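Local coordinates for Afp3 (Serratia entomophila, PDB 6RBN), which probably forms part of the contractile sheath around the inner tube of the anti-feeding prophage, a phage-tail-like injection system, at residues 34-39 and 109-114; 323-326 and 332-335; 365-370 and 377-382. One frame throughout, in Å; residues are numbered along the deposited sequence.

Contact 1: 34-39 and 109-114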
loop_
_atom_site.group_PDB
_atom_site.type_symbol
_atom_site.label_atom_id
_atom_site.label_comp_id
_atom_site.label_asym_id
_atom_site.label_seq_id
_atom_site.Cartn_x
_atom_site.Cartn_y
_atom_site.Cartn_z
ATOM N N ALA D 34 75.396 20.231 3.282
ATOM C CA ALA D 34 76.603 19.833 3.990
ATOM C C ALA D 34 77.609 19.304 2.976
ATOM O O ALA D 34 77.394 19.382 1.764
ATOM C CB ALA D 34 76.279 18.804 5.077
ATOM N N ARG D 35 78.714 18.759 3.480
ATOM C CA ARG D 35 79.803 18.282 2.627
ATOM C C ARG D 35 79.585 16.810 2.286
ATOM O O ARG D 35 80.265 15.908 2.778
ATOM C CB ARG D 35 81.146 18.497 3.311
ATOM C CG ARG D 35 81.541 19.944 3.494
ATOM C CD ARG D 35 82.919 20.041 4.122
ATOM N NE ARG D 35 83.379 21.421 4.253
ATOM C CZ ARG D 35 83.190 22.174 5.332
ATOM N NH1 ARG D 35 82.552 21.680 6.382
ATOM N NH2 ARG D 35 83.645 23.417 5.361
ATOM N N PHE D 36 78.612 16.575 1.416
ATOM C CA PHE D 36 78.329 15.230 0.942
ATOM C C PHE D 36 79.200 14.924 -0.265
ATOM O O PHE D 36 79.347 15.753 -1.166
ATOM C CB PHE D 36 76.853 15.078 0.576
ATOM C CG PHE D 36 75.925 15.264 1.734
ATOM C CD1 PHE D 36 75.783 14.277 2.689
ATOM C CD2 PHE D 36 75.185 16.426 1.861
ATOM C CE1 PHE D 36 74.933 14.448 3.759
ATOM C CE2 PHE D 36 74.329 16.600 2.925
ATOM C CZ PHE D 36 74.203 15.611 3.875
ATOM N N THR D 37 79.783 13.732 -0.277
ATOM C CA THR D 37 80.684 13.340 -1.352
ATOM C C THR D 37 79.987 12.343 -2.262
ATOM O O THR D 37 79.706 11.215 -1.830
ATOM C CB THR D 37 81.970 12.734 -0.791
ATOM O OG1 THR D 37 81.655 11.546 -0.059
ATOM C CG2 THR D 37 82.658 13.721 0.132
ATOM N N PRO D 38 79.674 12.708 -3.500
ATOM C CA PRO D 38 78.987 11.776 -4.396
ATOM C C PRO D 38 79.908 10.666 -4.876
ATOM O O PRO D 38 81.134 10.746 -4.784
ATOM C CB PRO D 38 78.556 12.664 -5.566
ATOM C CG PRO D 38 78.573 14.054 -5.022
ATOM C CD PRO D 38 79.708 14.071 -4.054
ATOM N N LEU D 39 79.288 9.609 -5.394
ATOM C CA LEU D 39 80.029 8.546 -6.062
ATOM C C LEU D 39 80.133 8.822 -7.559
ATOM O O LEU D 39 81.237 8.909 -8.106
ATOM C CB LEU D 39 79.368 7.189 -5.800
ATOM C CG LEU D 39 79.484 6.692 -4.363
ATOM C CD1 LEU D 39 78.686 5.423 -4.169
ATOM C CD2 LEU D 39 80.938 6.457 -4.022
ATOM N N PRO D 109 85.026 13.446 8.454
ATOM C CA PRO D 109 83.781 13.666 7.709
ATOM C C PRO D 109 82.569 13.372 8.579
ATOM O O PRO D 109 82.447 12.290 9.155
ATOM C CB PRO D 109 83.887 12.678 6.544
ATOM C CG PRO D 109 85.343 12.362 6.453
ATOM C CD PRO D 109 85.836 12.380 7.853
ATOM N N THR D 110 81.668 14.350 8.667
ATOM C CA THR D 110 80.519 14.273 9.560
ATOM C C THR D 110 79.187 14.412 8.835
ATOM O O THR D 110 78.140 14.434 9.492
ATOM C CB THR D 110 80.616 15.350 10.645
ATOM O OG1 THR D 110 80.670 16.641 10.029
ATOM C CG2 THR D 110 81.847 15.151 11.514
ATOM N N ALA D 111 79.191 14.517 7.507
ATOM C CA ALA D 111 77.939 14.681 6.781
ATOM C C ALA D 111 77.165 13.377 6.674
ATOM O O ALA D 111 75.931 13.392 6.691
ATOM C CB ALA D 111 78.207 15.245 5.387
ATOM N N SER D 112 77.860 12.247 6.567
ATOM C CA SER D 112 77.183 10.960 6.545
ATOM C C SER D 112 76.732 10.516 7.927
ATOM O O SER D 112 75.782 9.736 8.032
ATOM C CB SER D 112 78.095 9.895 5.939
ATOM O OG SER D 112 77.468 8.628 5.955
ATOM N N VAL D 113 77.396 10.987 8.982
ATOM C CA VAL D 113 76.970 10.672 10.339
ATOM C C VAL D 113 75.706 11.446 10.686
ATOM O O VAL D 113 74.823 10.931 11.384
ATOM C CB VAL D 113 78.124 10.965 11.322
ATOM C CG1 VAL D 113 77.731 10.679 12.761
ATOM C CG2 VAL D 113 79.354 10.161 10.944
ATOM N N ALA D 114 75.575 12.671 10.174
ATOM C CA ALA D 114 74.424 13.508 10.501
ATOM C C ALA D 114 73.142 12.999 9.856
ATOM O O ALA D 114 72.052 13.247 10.382
ATOM C CB ALA D 114 74.691 14.953 10.084
#

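Contact 2: 323-326 and 332-335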
loop_
_atom_site.group_PDB
_atom_site.type_symbol
_atom_site.label_atom_id
_atom_site.label_comp_id
_atom_site.label_asym_id
_atom_site.label_seq_id
_atom_site.Cartn_x
_atom_site.Cartn_y
_atom_site.Cartn_z
ATOM N N ARG D 323 68.375 20.124 26.486
ATOM C CA ARG D 323 68.687 19.892 27.889
ATOM C C ARG D 323 68.913 18.412 28.152
ATOM O O ARG D 323 68.469 17.546 27.395
ATOM C CB ARG D 323 67.561 20.404 28.791
ATOM C CG ARG D 323 67.387 21.901 28.783
ATOM C CD ARG D 323 68.519 22.584 29.510
ATOM N NE ARG D 323 68.574 22.185 30.911
ATOM C CZ ARG D 323 67.883 22.773 31.882
ATOM N NH1 ARG D 323 67.086 23.791 31.606
ATOM N NH2 ARG D 323 67.993 22.345 33.128
ATOM N N HIS D 324 69.614 18.129 29.243
ATOM C CA HIS D 324 69.818 16.768 29.713
ATOM C C HIS D 324 69.059 16.556 31.011
ATOM O O HIS D 324 69.274 17.278 31.989
ATOM C CB HIS D 324 71.300 16.457 29.924
ATOM C CG HIS D 324 71.568 15.025 30.270
ATOM N ND1 HIS D 324 71.504 14.547 31.560
ATOM C CD2 HIS D 324 71.892 13.967 29.492
ATOM C CE1 HIS D 324 71.778 13.256 31.563
ATOM N NE2 HIS D 324 72.019 12.877 30.320
ATOM N N PHE D 325 68.169 15.572 31.014
ATOM C CA PHE D 325 67.471 15.131 32.210
ATOM C C PHE D 325 67.932 13.719 32.532
ATOM O O PHE D 325 68.104 12.901 31.623
ATOM C CB PHE D 325 65.959 15.182 32.009
ATOM C CG PHE D 325 65.427 16.571 31.828
ATOM C CD1 PHE D 325 65.212 17.391 32.920
ATOM C CD2 PHE D 325 65.153 17.060 30.564
ATOM C CE1 PHE D 325 64.728 18.672 32.755
ATOM C CE2 PHE D 325 64.671 18.338 30.395
ATOM C CZ PHE D 325 64.459 19.143 31.492
ATOM N N SER D 326 68.147 13.443 33.820
ATOM C CA SER D 326 68.804 12.201 34.217
ATOM C C SER D 326 67.900 10.994 34.009
ATOM O O SER D 326 68.376 9.904 33.667
ATOM C CB SER D 326 69.244 12.289 35.676
ATOM O OG SER D 326 68.121 12.358 36.534
ATOM N N VAL D 332 64.819 17.792 23.750
ATOM C CA VAL D 332 64.717 19.127 23.182
ATOM C C VAL D 332 63.734 19.942 24.017
ATOM O O VAL D 332 62.666 19.463 24.411
ATOM C CB VAL D 332 64.328 19.052 21.690
ATOM C CG1 VAL D 332 63.071 18.238 21.471
ATOM C CG2 VAL D 332 64.167 20.439 21.100
ATOM N N TRP D 333 64.130 21.164 24.363
ATOM C CA TRP D 333 63.469 21.863 25.462
ATOM C C TRP D 333 63.351 23.335 25.079
ATOM O O TRP D 333 64.251 24.129 25.356
ATOM C CB TRP D 333 64.261 21.663 26.746
ATOM C CG TRP D 333 63.571 22.029 28.004
ATOM C CD1 TRP D 333 63.799 23.123 28.771
ATOM C CD2 TRP D 333 62.556 21.274 28.672
ATOM N NE1 TRP D 333 62.983 23.110 29.872
ATOM C CE2 TRP D 333 62.207 21.983 29.830
ATOM C CE3 TRP D 333 61.902 20.074 28.393
ATOM C CZ2 TRP D 333 61.235 21.531 30.713
ATOM C CZ3 TRP D 333 60.940 19.630 29.271
ATOM C CH2 TRP D 333 60.614 20.355 30.414
ATOM N N GLY D 334 62.228 23.690 24.464
ATOM C CA GLY D 334 62.014 25.029 23.962
ATOM C C GLY D 334 61.373 25.008 22.592
ATOM O O GLY D 334 61.780 24.225 21.730
ATOM N N SER D 335 60.369 25.852 22.375
ATOM C CA SER D 335 59.633 25.867 21.116
ATOM C C SER D 335 59.328 27.296 20.678
ATOM O O SER D 335 58.207 27.622 20.289
ATOM C CB SER D 335 58.350 25.054 21.235
ATOM O OG SER D 335 57.454 25.674 22.137
#

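Contact 3: 365-370 and 377-382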
loop_
_atom_site.group_PDB
_atom_site.type_symbol
_atom_site.label_atom_id
_atom_site.label_comp_id
_atom_site.label_asym_id
_atom_site.label_seq_id
_atom_site.Cartn_x
_atom_site.Cartn_y
_atom_site.Cartn_z
ATOM N N GLN D 365 45.018 25.149 -6.838
ATOM C CA GLN D 365 45.642 25.152 -8.159
ATOM C C GLN D 365 44.862 24.432 -9.265
ATOM O O GLN D 365 45.056 24.811 -10.433
ATOM C CB GLN D 365 47.070 24.600 -8.059
ATOM C CG GLN D 365 48.038 25.595 -7.451
ATOM C CD GLN D 365 49.437 25.050 -7.316
ATOM O OE1 GLN D 365 49.691 23.884 -7.600
ATOM N NE2 GLN D 365 50.359 25.897 -6.879
ATOM N N PRO D 366 44.018 23.422 -9.013
ATOM C CA PRO D 366 43.041 23.049 -10.052
ATOM C C PRO D 366 42.032 24.136 -10.394
ATOM O O PRO D 366 41.475 24.103 -11.498
ATOM C CB PRO D 366 42.355 21.816 -9.456
ATOM C CG PRO D 366 43.396 21.196 -8.653
ATOM C CD PRO D 366 44.179 22.314 -8.049
ATOM N N MET D 367 41.772 25.094 -9.505
ATOM C CA MET D 367 40.836 26.174 -9.786
ATOM C C MET D 367 41.503 27.410 -10.383
ATOM O O MET D 367 40.949 28.507 -10.278
ATOM C CB MET D 367 40.064 26.557 -8.522
ATOM C CG MET D 367 38.828 25.710 -8.268
ATOM S SD MET D 367 39.147 24.063 -7.619
ATOM C CE MET D 367 39.442 24.435 -5.897
ATOM N N VAL D 368 42.664 27.260 -11.005
ATOM C CA VAL D 368 43.323 28.352 -11.713
ATOM C C VAL D 368 42.960 28.214 -13.188
ATOM O O VAL D 368 42.772 27.095 -13.681
ATOM C CB VAL D 368 44.847 28.316 -11.469
ATOM C CG1 VAL D 368 45.579 29.460 -12.157
ATOM C CG2 VAL D 368 45.126 28.370 -9.986
ATOM N N PHE D 369 42.791 29.359 -13.864
ATOM C CA PHE D 369 42.323 29.511 -15.248
ATOM C C PHE D 369 40.887 29.030 -15.425
ATOM O O PHE D 369 40.474 28.684 -16.533
ATOM C CB PHE D 369 43.247 28.829 -16.267
ATOM C CG PHE D 369 44.639 29.374 -16.271
ATOM C CD1 PHE D 369 44.915 30.600 -16.843
ATOM C CD2 PHE D 369 45.679 28.653 -15.709
ATOM C CE1 PHE D 369 46.196 31.103 -16.842
ATOM C CE2 PHE D 369 46.962 29.152 -15.706
ATOM C CZ PHE D 369 47.220 30.377 -16.275
ATOM N N GLU D 370 40.122 29.009 -14.341
ATOM C CA GLU D 370 38.681 28.868 -14.388
ATOM C C GLU D 370 38.060 30.210 -14.757
ATOM O O GLU D 370 38.729 31.242 -14.684
ATOM C CB GLU D 370 38.172 28.386 -13.032
ATOM C CG GLU D 370 38.587 26.979 -12.679
ATOM C CD GLU D 370 37.923 25.938 -13.551
ATOM O OE1 GLU D 370 36.766 26.156 -13.964
ATOM O OE2 GLU D 370 38.557 24.901 -13.828
ATOM N N TRP D 377 33.896 31.321 -7.329
ATOM C CA TRP D 377 34.254 31.853 -6.017
ATOM C C TRP D 377 33.633 31.037 -4.894
ATOM O O TRP D 377 34.198 30.963 -3.800
ATOM C CB TRP D 377 33.794 33.305 -5.903
ATOM C CG TRP D 377 34.393 34.214 -6.911
ATOM C CD1 TRP D 377 35.498 33.989 -7.672
ATOM C CD2 TRP D 377 33.867 35.472 -7.331
ATOM N NE1 TRP D 377 35.715 35.045 -8.513
ATOM C CE2 TRP D 377 34.723 35.969 -8.327
ATOM C CE3 TRP D 377 32.760 36.235 -6.949
ATOM C CZ2 TRP D 377 34.509 37.190 -8.944
ATOM C CZ3 TRP D 377 32.552 37.446 -7.565
ATOM C CH2 TRP D 377 33.420 37.913 -8.550
ATOM N N LYS D 378 32.477 30.423 -5.145
ATOM C CA LYS D 378 31.867 29.540 -4.164
ATOM C C LYS D 378 32.492 28.153 -4.181
ATOM O O LYS D 378 32.490 27.467 -3.156
ATOM C CB LYS D 378 30.363 29.434 -4.409
ATOM C CG LYS D 378 29.576 30.746 -4.399
ATOM C CD LYS D 378 29.405 31.370 -3.020
ATOM C CE LYS D 378 30.328 32.562 -2.804
ATOM N NZ LYS D 378 30.078 33.246 -1.512
ATOM N N ARG D 379 33.015 27.718 -5.330
ATOM C CA ARG D 379 33.739 26.452 -5.380
ATOM C C ARG D 379 35.079 26.554 -4.675
ATOM O O ARG D 379 35.588 25.552 -4.161
ATOM C CB ARG D 379 33.945 26.010 -6.826
ATOM C CG ARG D 379 32.678 25.606 -7.543
ATOM C CD ARG D 379 32.947 25.274 -9.002
ATOM N NE ARG D 379 33.746 24.065 -9.162
ATOM C CZ ARG D 379 35.001 24.046 -9.599
ATOM N NH1 ARG D 379 35.610 25.178 -9.921
ATOM N NH2 ARG D 379 35.649 22.896 -9.713
ATOM N N VAL D 380 35.665 27.747 -4.651
ATOM C CA VAL D 380 36.927 27.960 -3.956
ATOM C C VAL D 380 36.692 28.140 -2.460
ATOM O O VAL D 380 37.478 27.663 -1.635
ATOM C CB VAL D 380 37.652 29.158 -4.597
ATOM C CG1 VAL D 380 38.868 29.529 -3.832
ATOM C CG2 VAL D 380 38.066 28.814 -6.008
ATOM N N GLN D 381 35.585 28.790 -2.090
ATOM C CA GLN D 381 35.256 28.993 -0.682
ATOM C C GLN D 381 34.940 27.677 0.016
ATOM O O GLN D 381 35.310 27.482 1.179
ATOM C CB GLN D 381 34.073 29.951 -0.561
ATOM C CG GLN D 381 33.687 30.286 0.860
ATOM C CD GLN D 381 32.525 31.238 0.941
ATOM O OE1 GLN D 381 31.967 31.634 -0.076
ATOM N NE2 GLN D 381 32.150 31.610 2.154
ATOM N N THR D 382 34.289 26.749 -0.682
ATOM C CA THR D 382 33.936 25.469 -0.081
ATOM C C THR D 382 35.158 24.569 0.056
ATOM O O THR D 382 35.278 23.817 1.029
ATOM C CB THR D 382 32.850 24.800 -0.919
ATOM O OG1 THR D 382 31.742 25.697 -1.051
ATOM C CG2 THR D 382 32.346 23.529 -0.275
#

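Contact 1: 34-39 and 109-114
A111 is near the start of helix 111-120, and its methyl group lies over one face of the F36 ring. The partner segment is the loop that leaves strand 31-34, with an inverse gamma turn centred on R35. The contact thus joins a turn after a strand to the start of a helix, in the tail sheath protein fold. It is a CH-pi contact: A111 CB stands 4.1 Å from the centroid of the F36 ring, 27° off the ring normal. A111 CB lies over the CD1-CE1 side of the F36 ring, about equally near both atoms (3.7 Å to CE1). F36 has CG anti to its carbonyl carbon (chi1 -63°), which carries the ring from the backbone toward the helix start. L128 and P130 of strand 127-130 also touch this ring. On the strand side, A34 meets A111 methyl to methyl, with the two CB atoms 4.1 Å apart. R35 turns its side chain to other partners. Its NH1 forms a salt bridge with D160, and Y165 makes a cation-pi contact. No hydrogen bond crosses between the two segments. The backbone of R35 packs on the methyl: its carbonyl O lies 3.4 Å from A111 CB.

Contact 2: 323-326 and 332-335
The aromatic contact is a T-shaped, edge-to-face pair, with the edge of F325 directed at the face of W333. The F325 ring and the six-membered ring of W333 have centroids 5.0 Å apart, with planes at 64°. F325 CZ sits 3.8 Å above the indole plane, over its centre. F325 CE2 is beside it, 3.8 Å from W333 CE3. W333 has CG anti to its backbone N (chi1 -166°), which swings the indole toward F325. Strands 322-325 and 329-332 form the antiparallel arms of a beta hairpin. W333 directly follows the second arm, next to R323 at the open end, and its indole reaches along to F325, near the turn. Both segments fall within the subtilisin-like region. Aliphatic packing comes from R323, whose CG lies 3.7 Å from W333 CB and 3.8 Å from W333 CD1. The R323 chain bends at chi2 and chi3, and its guanidinium plane is 73° from the indole plane. Polar bonding takes the R323 tip to other residues: NH1 is hydrogen-bonded to Q311 and N308. Two other chains also reach this site. F325 packs on D98 and W333 on N268 of an Afp2 chain, and W333 also meets P8 of another Afp3 subunit.

Contact 3: 365-370 and 377-382
M367 reaches from the loop 365-370 to helix 374-392 and touches both R379 and V380. It has the most surface buried here, followed by R379 and then V380. Chi1 (-86°) directs M367 CG to the helix, and the chain then bends away from this point of contact. This CG lies 3.9 Å from V380 CG2, an apolar contact in which the two side chains run past each other in opposite directions. V380 offers the CG2 branch, which is anti to its carbonyl carbon, and M367 CB meets the same methyl. R379 approaches M367 obliquely. Its chain is bent at chi3, and NH1 ends 3.7 Å from M367 CG. The same nitrogen has a negative charge nearby: E370 OE1 is 4.3 Å from R379 NH1. That is beyond a salt bridge, and the oxygen lies well out of the guanidinium plane, so no N-H points at it. The attraction is probably electrostatic only. E370 also makes long, weak ion pairs with R188 and K192 of an Afp2 chain. R379 packs on D25 of an Afp1 chain. The contact packs the connection between helices 347-364 and 374-392 back onto the second of them, in the sheath C-terminal domain. On this second helix, M367 also touches A383, while V380 packs against M426 and I428 of strand 425-432.

How the contacts relate
The three contacts follow one another along the chain, each closing before the next opens. Contacts 1 and 2 are the nearer pair, with centres 27 Å apart and nearest atoms about 15 Å apart. Contact 3 lies on the opposite side of the chain's centre from both, at 44 Å from contact 1 and 45 Å from contact 2, centre to centre. No two contacts touch or share a helix or strand. Contact 2 belongs to the subtilisin-like region and contact 3 to the C-terminal domain. Their surroundings also differ. No other chain touches contact 1, whereas contact 2 meets Afp2 and another Afp3 copy, and contact 3 meets Afp2 and Afp1, consistent with an assembled sheath.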